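Local atomic coordinates of replicative DNA helicase (PDB entry 6OWN), a protein that is the intein splicing domain of a mycobacterial replicative DNA helicase, catalysing its own excision in a reaction that zinc reversibly inhibits. Residues 47-52 against 106-111; 69-74 against 81-86. All blocks are in the same frame, centred on the assembly; numbering follows the deposited sequence.

Interaction 1 (47-52 against 106-111); sequences PCYVVE and TAVRRR
With chi1 at 68° the CG of Arg109 sits between the backbone N and the carbonyl carbon, and the chain runs extended to NE; Glu52 is turned the other way, CG anti to its carbonyl carbon. The two meet on the sheet face they share with Val50. NH1 of Arg109 gives a nearly straight salt-bridge hydrogen bond (171°) to OE2 of Glu52, 2.8 Å long; the acceptor lies in the guanidinium plane, but the donor approaches from above the carboxylate plane. CG2 of Val50 lies over one guanidinium face. Tyr49 and Arg110 run side by side, with CG of Arg110 making an off-centre CH-pi contact 4.3 Å from the Tyr49 ring centroid; the Tyr49 side chain lies about 3 Å from a bound zinc ion.

Strands 48-53 and 103-111 are the neighbouring inner strands of a four-stranded antiparallel sheet, and N of Val50 donates to O of Arg109 (2.9 Å). A classic beta bulge sets Thr106 and Ala107 both opposite Glu52, whose O accepts from N of Thr106 at 2.8 Å. Water joins OE1 of Glu52 to OG1 of Thr106. With Arg109 and this water on its oxygens, the carboxylate is probably held ionised.

Interaction 2 (69-74 against 81-86); sequences TEHGVR and AGMHTV
The Glu70 carboxylate meets the edge of the His84 imidazole, the two planes 66° apart, while CG of the same glutamate lies over the centre of one face of the His71 ring. At the edge of that second ring comes Met83, whose SD is 5.4 Å from the His71 centroid, in a sulfur-aromatic contact; its CE approaches ND1 of His71 obliquely at 3.8 Å.

Both oxygens of Glu70 are used, each on its syn side. OE1 accepts from the backbone N of His84 at 3.0 Å in an almost straight bond (177°), and OE2 accepts a hydrogen bond from ND1 of His84 at 2.9 Å, a more bent one, the acceptor being tilted from the ring plane. Chi1 near 65° and a bend at chi2 together bring the carboxylate to both donors.

Glu70 is carried on a type I turn from Thr69 to Gly72 that links strands 66-69 and 72-75 as a beta hairpin. OG1 of Thr69 accepts from N of His71, forming an ST turn, and donates to O of Gly72 at 2.6 Å, the same oxygen that accepts from N of Thr69. CA of Thr69 makes a CA-H...O contact with O of His84 (3.1 Å), and CG2 of Val86 packs against the Thr69 carbonyl carbon.

The two bonds to Glu70 should fix the carboxylate's rotation and call for a proton on ND1 of His84; the nearby negative charge would probably favour the doubly protonated ring.

Overall arrangement
From the N terminus, the chain first enters interaction 1 through strand 48-53, then runs through strand 58-62, which pairs with it, to the hairpin of strands 66-69 and 72-75. Interaction 2 closes a short loop when residues 81-86 return to that hairpin. After strand 84-85 and an unmodelled stretch, strand 103-111 comes back beside 48-53 and closes the much longer loop of interaction 1, so interaction 2 is nested inside it. Strand 103-111 lies between 48-53 and 84-85 in one antiparallel sheet, joining both contacts. They touch where CB of Ala81 packs on O of Thr106, although their centres are about 15 Å apart.

Interaction 1 (47-52 against 106-111)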
loop_
_atom_site.group_PDB
_atom_site.type_symbol
_atom_site.label_atom_id
_atom_site.label_comp_id
_atom_site.label_asym_id
_atom_site.label_seq_id
_atom_site.Cartn_x
_atom_site.Cartn_y
_atom_site.Cartn_z
ATOM N N PRO A 47 14.278 -5.889 2.147
ATOM C CA PRO A 47 14.592 -5.403 0.794
ATOM C C PRO A 47 13.467 -4.512 0.284
ATOM O O PRO A 47 12.303 -4.913 0.268
ATOM C CB PRO A 47 14.711 -6.690 -0.037
ATOM C CG PRO A 47 14.352 -7.829 0.878
ATOM C CD PRO A 47 13.767 -7.267 2.128
ATOM N N CYS A 48 13.815 -3.301 -0.134
ATOM C CA CYS A 48 12.801 -2.320 -0.469
ATOM C C CYS A 48 12.787 -2.037 -1.964
ATOM O O CYS A 48 13.753 -2.295 -2.689
ATOM C CB CYS A 48 12.993 -1.027 0.332
ATOM S SG CYS A 48 12.543 -1.250 2.106
ATOM N N TYR A 49 11.650 -1.507 -2.404
ATOM C CA TYR A 49 11.363 -1.203 -3.797
ATOM C C TYR A 49 10.627 0.131 -3.865
ATOM O O TYR A 49 9.905 0.496 -2.938
ATOM C CB TYR A 49 10.471 -2.272 -4.461
ATOM C CG TYR A 49 11.112 -3.621 -4.662
ATOM C CD1 TYR A 49 11.308 -4.487 -3.594
ATOM C CD2 TYR A 49 11.495 -4.042 -5.928
ATOM C CE1 TYR A 49 11.909 -5.724 -3.781
ATOM C CE2 TYR A 49 12.085 -5.280 -6.126
ATOM C CZ TYR A 49 12.290 -6.112 -5.056
ATOM O OH TYR A 49 12.872 -7.346 -5.256
ATOM N N VAL A 50 10.821 0.845 -4.971
ATOM C CA VAL A 50 9.942 1.933 -5.378
ATOM C C VAL A 50 9.008 1.400 -6.457
ATOM O O VAL A 50 9.452 0.773 -7.429
ATOM C CB VAL A 50 10.729 3.151 -5.896
ATOM C CG1 VAL A 50 9.791 4.357 -5.991
ATOM C CG2 VAL A 50 11.898 3.466 -4.997
ATOM N N VAL A 51 7.716 1.625 -6.278
ATOM C CA VAL A 51 6.714 1.318 -7.288
ATOM C C VAL A 51 6.206 2.651 -7.813
ATOM O O VAL A 51 5.690 3.468 -7.041
ATOM C CB VAL A 51 5.570 0.464 -6.717
ATOM C CG1 VAL A 51 4.597 0.051 -7.806
ATOM C CG2 VAL A 51 6.128 -0.773 -6.004
ATOM N N GLU A 52 6.381 2.893 -9.107
ATOM C CA GLU A 52 5.915 4.120 -9.737
ATOM C C GLU A 52 4.621 3.860 -10.499
ATOM O O GLU A 52 4.476 2.822 -11.149
ATOM C CB GLU A 52 6.987 4.691 -10.668
ATOM C CG GLU A 52 8.181 5.244 -9.904
ATOM C CD GLU A 52 9.356 5.580 -10.806
ATOM O OE1 GLU A 52 9.265 5.326 -12.029
ATOM O OE2 GLU A 52 10.371 6.089 -10.284
ATOM N N THR A 106 3.974 1.789 -13.752
ATOM C CA THR A 106 4.852 2.131 -14.860
ATOM C C THR A 106 6.302 1.714 -14.640
ATOM O O THR A 106 7.033 1.559 -15.622
ATOM C CB THR A 106 4.779 3.635 -15.144
ATOM O OG1 THR A 106 5.110 4.362 -13.958
ATOM C CG2 THR A 106 3.368 4.012 -15.564
ATOM N N ALA A 107 6.736 1.507 -13.398
ATOM C CA ALA A 107 8.091 1.026 -13.164
ATOM C C ALA A 107 8.188 0.440 -11.760
ATOM O O ALA A 107 7.423 0.811 -10.867
ATOM C CB ALA A 107 9.132 2.138 -13.347
ATOM N N VAL A 108 9.124 -0.492 -11.592
ATOM C CA VAL A 108 9.450 -1.100 -10.304
ATOM C C VAL A 108 10.957 -1.283 -10.246
ATOM O O VAL A 108 11.543 -1.895 -11.146
ATOM C CB VAL A 108 8.771 -2.472 -10.093
ATOM C CG1 VAL A 108 9.144 -3.028 -8.730
ATOM C CG2 VAL A 108 7.261 -2.389 -10.240
ATOM N N ARG A 109 11.588 -0.790 -9.181
ATOM C CA ARG A 109 13.017 -1.011 -9.029
ATOM C C ARG A 109 13.354 -1.105 -7.546
ATOM O O ARG A 109 12.608 -0.628 -6.685
ATOM C CB ARG A 109 13.837 0.095 -9.708
ATOM C CG ARG A 109 13.695 1.432 -9.029
ATOM C CD ARG A 109 14.621 2.514 -9.563
ATOM N NE ARG A 109 14.423 3.699 -8.731
ATOM C CZ ARG A 109 13.446 4.580 -8.916
ATOM N NH1 ARG A 109 12.604 4.436 -9.932
ATOM N NH2 ARG A 109 13.320 5.602 -8.091
ATOM N N ARG A 110 14.479 -1.761 -7.261
ATOM C CA ARG A 110 14.998 -1.814 -5.901
ATOM C C ARG A 110 15.499 -0.446 -5.455
ATOM O O ARG A 110 15.935 0.384 -6.262
ATOM C CB ARG A 110 16.148 -2.814 -5.798
ATOM C CG ARG A 110 15.775 -4.264 -6.031
ATOM C CD ARG A 110 16.950 -5.178 -5.657
ATOM N NE ARG A 110 16.622 -6.569 -5.919
ATOM C CZ ARG A 110 16.125 -7.395 -5.010
ATOM N NH1 ARG A 110 15.911 -6.978 -3.773
ATOM N NH2 ARG A 110 15.832 -8.639 -5.343
ATOM N N ARG A 111 15.456 -0.226 -4.145
ATOM C CA ARG A 111 16.018 0.969 -3.541
ATOM C C ARG A 111 16.579 0.579 -2.182
ATOM O O ARG A 111 16.206 -0.463 -1.635
ATOM C CB ARG A 111 14.963 2.084 -3.424
ATOM C CG ARG A 111 13.934 1.938 -2.288
ATOM C CD ARG A 111 13.666 3.318 -1.661
ATOM N NE ARG A 111 14.639 3.599 -0.609
ATOM C CZ ARG A 111 15.153 4.795 -0.348
ATOM N NH1 ARG A 111 14.788 5.859 -1.059
ATOM N NH2 ARG A 111 16.027 4.926 0.638
HETATM O O HOH W 1 15.828 -4.206 -2.617
HETATM O O HOH W 2 16.694 -2.812 -0.416
HETATM O O HOH W 3 7.559 5.151 -14.151
#

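Interaction 2 (69-74 against 81-86)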
loop_
_atom_site.group_PDB
_atom_site.type_symbol
_atom_site.label_atom_id
_atom_site.label_comp_id
_atom_site.label_asym_id
_atom_site.label_seq_id
_atom_site.Cartn_x
_atom_site.Cartn_y
_atom_site.Cartn_z
ATOM N N THR A 69 -3.711 -7.071 -8.392
ATOM C CA THR A 69 -3.598 -6.820 -9.827
ATOM C C THR A 69 -4.675 -7.574 -10.610
ATOM O O THR A 69 -5.427 -8.393 -10.070
ATOM C CB THR A 69 -2.203 -7.193 -10.356
ATOM O OG1 THR A 69 -2.076 -8.615 -10.460
ATOM C CG2 THR A 69 -1.120 -6.632 -9.444
ATOM N N GLU A 70 -4.734 -7.292 -11.915
ATOM C CA GLU A 70 -5.682 -7.980 -12.788
ATOM C C GLU A 70 -5.382 -9.470 -12.897
ATOM O O GLU A 70 -6.261 -10.250 -13.281
ATOM C CB GLU A 70 -5.691 -7.331 -14.176
ATOM C CG GLU A 70 -4.382 -7.466 -14.950
ATOM C CD GLU A 70 -3.443 -6.289 -14.732
ATOM O OE1 GLU A 70 -2.916 -6.160 -13.609
ATOM O OE2 GLU A 70 -3.221 -5.503 -15.681
ATOM N N HIS A 71 -4.165 -9.882 -12.565
ATOM C CA HIS A 71 -3.791 -11.287 -12.530
ATOM C C HIS A 71 -3.970 -11.899 -11.149
ATOM O O HIS A 71 -3.604 -13.062 -10.949
ATOM C CB HIS A 71 -2.340 -11.453 -12.990
ATOM C CG HIS A 71 -2.018 -10.712 -14.252
ATOM N ND1 HIS A 71 -1.136 -9.652 -14.292
ATOM C CD2 HIS A 71 -2.466 -10.874 -15.520
ATOM C CE1 HIS A 71 -1.051 -9.198 -15.529
ATOM N NE2 HIS A 71 -1.849 -9.921 -16.295
ATOM N N GLY A 72 -4.526 -11.150 -10.203
ATOM C CA GLY A 72 -4.605 -11.582 -8.825
ATOM C C GLY A 72 -3.591 -10.859 -7.963
ATOM O O GLY A 72 -2.954 -9.883 -8.368
ATOM N N VAL A 73 -3.446 -11.366 -6.741
ATOM C CA VAL A 73 -2.524 -10.779 -5.778
ATOM C C VAL A 73 -1.096 -11.061 -6.215
ATOM O O VAL A 73 -0.733 -12.210 -6.495
ATOM C CB VAL A 73 -2.804 -11.339 -4.374
ATOM C CG1 VAL A 73 -1.757 -10.853 -3.368
ATOM C CG2 VAL A 73 -4.195 -10.951 -3.922
ATOM N N ARG A 74 -0.276 -10.012 -6.284
ATOM C CA ARG A 74 1.150 -10.151 -6.557
ATOM C C ARG A 74 1.951 -9.442 -5.476
ATOM O O ARG A 74 1.565 -8.362 -5.020
ATOM C CB ARG A 74 1.522 -9.563 -7.931
ATOM C CG ARG A 74 0.879 -10.274 -9.110
ATOM C CD ARG A 74 1.613 -11.562 -9.425
ATOM N NE ARG A 74 1.034 -12.293 -10.551
ATOM C CZ ARG A 74 0.065 -13.195 -10.436
ATOM N NH1 ARG A 74 -0.442 -13.477 -9.244
ATOM N NH2 ARG A 74 -0.396 -13.822 -11.513
ATOM N N ALA A 81 5.965 -3.619 -14.827
ATOM C CA ALA A 81 5.347 -2.498 -15.515
ATOM C C ALA A 81 4.322 -3.025 -16.509
ATOM O O ALA A 81 4.513 -4.078 -17.121
ATOM C CB ALA A 81 6.407 -1.657 -16.223
ATOM N N GLY A 82 3.208 -2.311 -16.634
ATOM C CA GLY A 82 2.084 -2.753 -17.421
ATOM C C GLY A 82 0.921 -3.267 -16.600
ATOM O O GLY A 82 -0.231 -3.121 -17.019
ATOM N N MET A 83 1.195 -3.858 -15.437
ATOM C CA MET A 83 0.123 -4.298 -14.557
ATOM C C MET A 83 -0.643 -3.097 -14.002
ATOM O O MET A 83 -0.173 -1.959 -14.029
ATOM C CB MET A 83 0.679 -5.128 -13.401
ATOM C CG MET A 83 1.377 -6.409 -13.807
ATOM S SD MET A 83 2.005 -7.285 -12.362
ATOM C CE MET A 83 2.414 -8.879 -13.077
ATOM N N HIS A 84 -1.841 -3.371 -13.490
ATOM C CA HIS A 84 -2.675 -2.380 -12.829
ATOM C C HIS A 84 -2.985 -2.855 -11.415
ATOM O O HIS A 84 -2.942 -4.052 -11.120
ATOM C CB HIS A 84 -3.994 -2.147 -13.593
ATOM C CG HIS A 84 -3.811 -1.792 -15.038
ATOM N ND1 HIS A 84 -3.230 -2.648 -15.949
ATOM C CD2 HIS A 84 -4.145 -0.678 -15.730
ATOM C CE1 HIS A 84 -3.200 -2.070 -17.136
ATOM N NE2 HIS A 84 -3.753 -0.874 -17.030
ATOM N N THR A 85 -3.305 -1.905 -10.537
ATOM C CA THR A 85 -3.805 -2.212 -9.202
ATOM C C THR A 85 -5.302 -1.923 -9.180
ATOM O O THR A 85 -5.717 -0.773 -9.357
ATOM C CB THR A 85 -3.077 -1.405 -8.123
ATOM O OG1 THR A 85 -3.175 -0.012 -8.429
ATOM C CG2 THR A 85 -1.609 -1.798 -8.063
ATOM N N VAL A 86 -6.106 -2.963 -8.967
ATOM C CA VAL A 86 -7.548 -2.899 -9.157
ATOM C C VAL A 86 -8.251 -3.300 -7.866
ATOM O O VAL A 86 -7.654 -3.875 -6.958
ATOM C CB VAL A 86 -8.013 -3.793 -10.317
ATOM C CG1 VAL A 86 -7.350 -3.372 -11.611
ATOM C CG2 VAL A 86 -7.701 -5.240 -10.000
#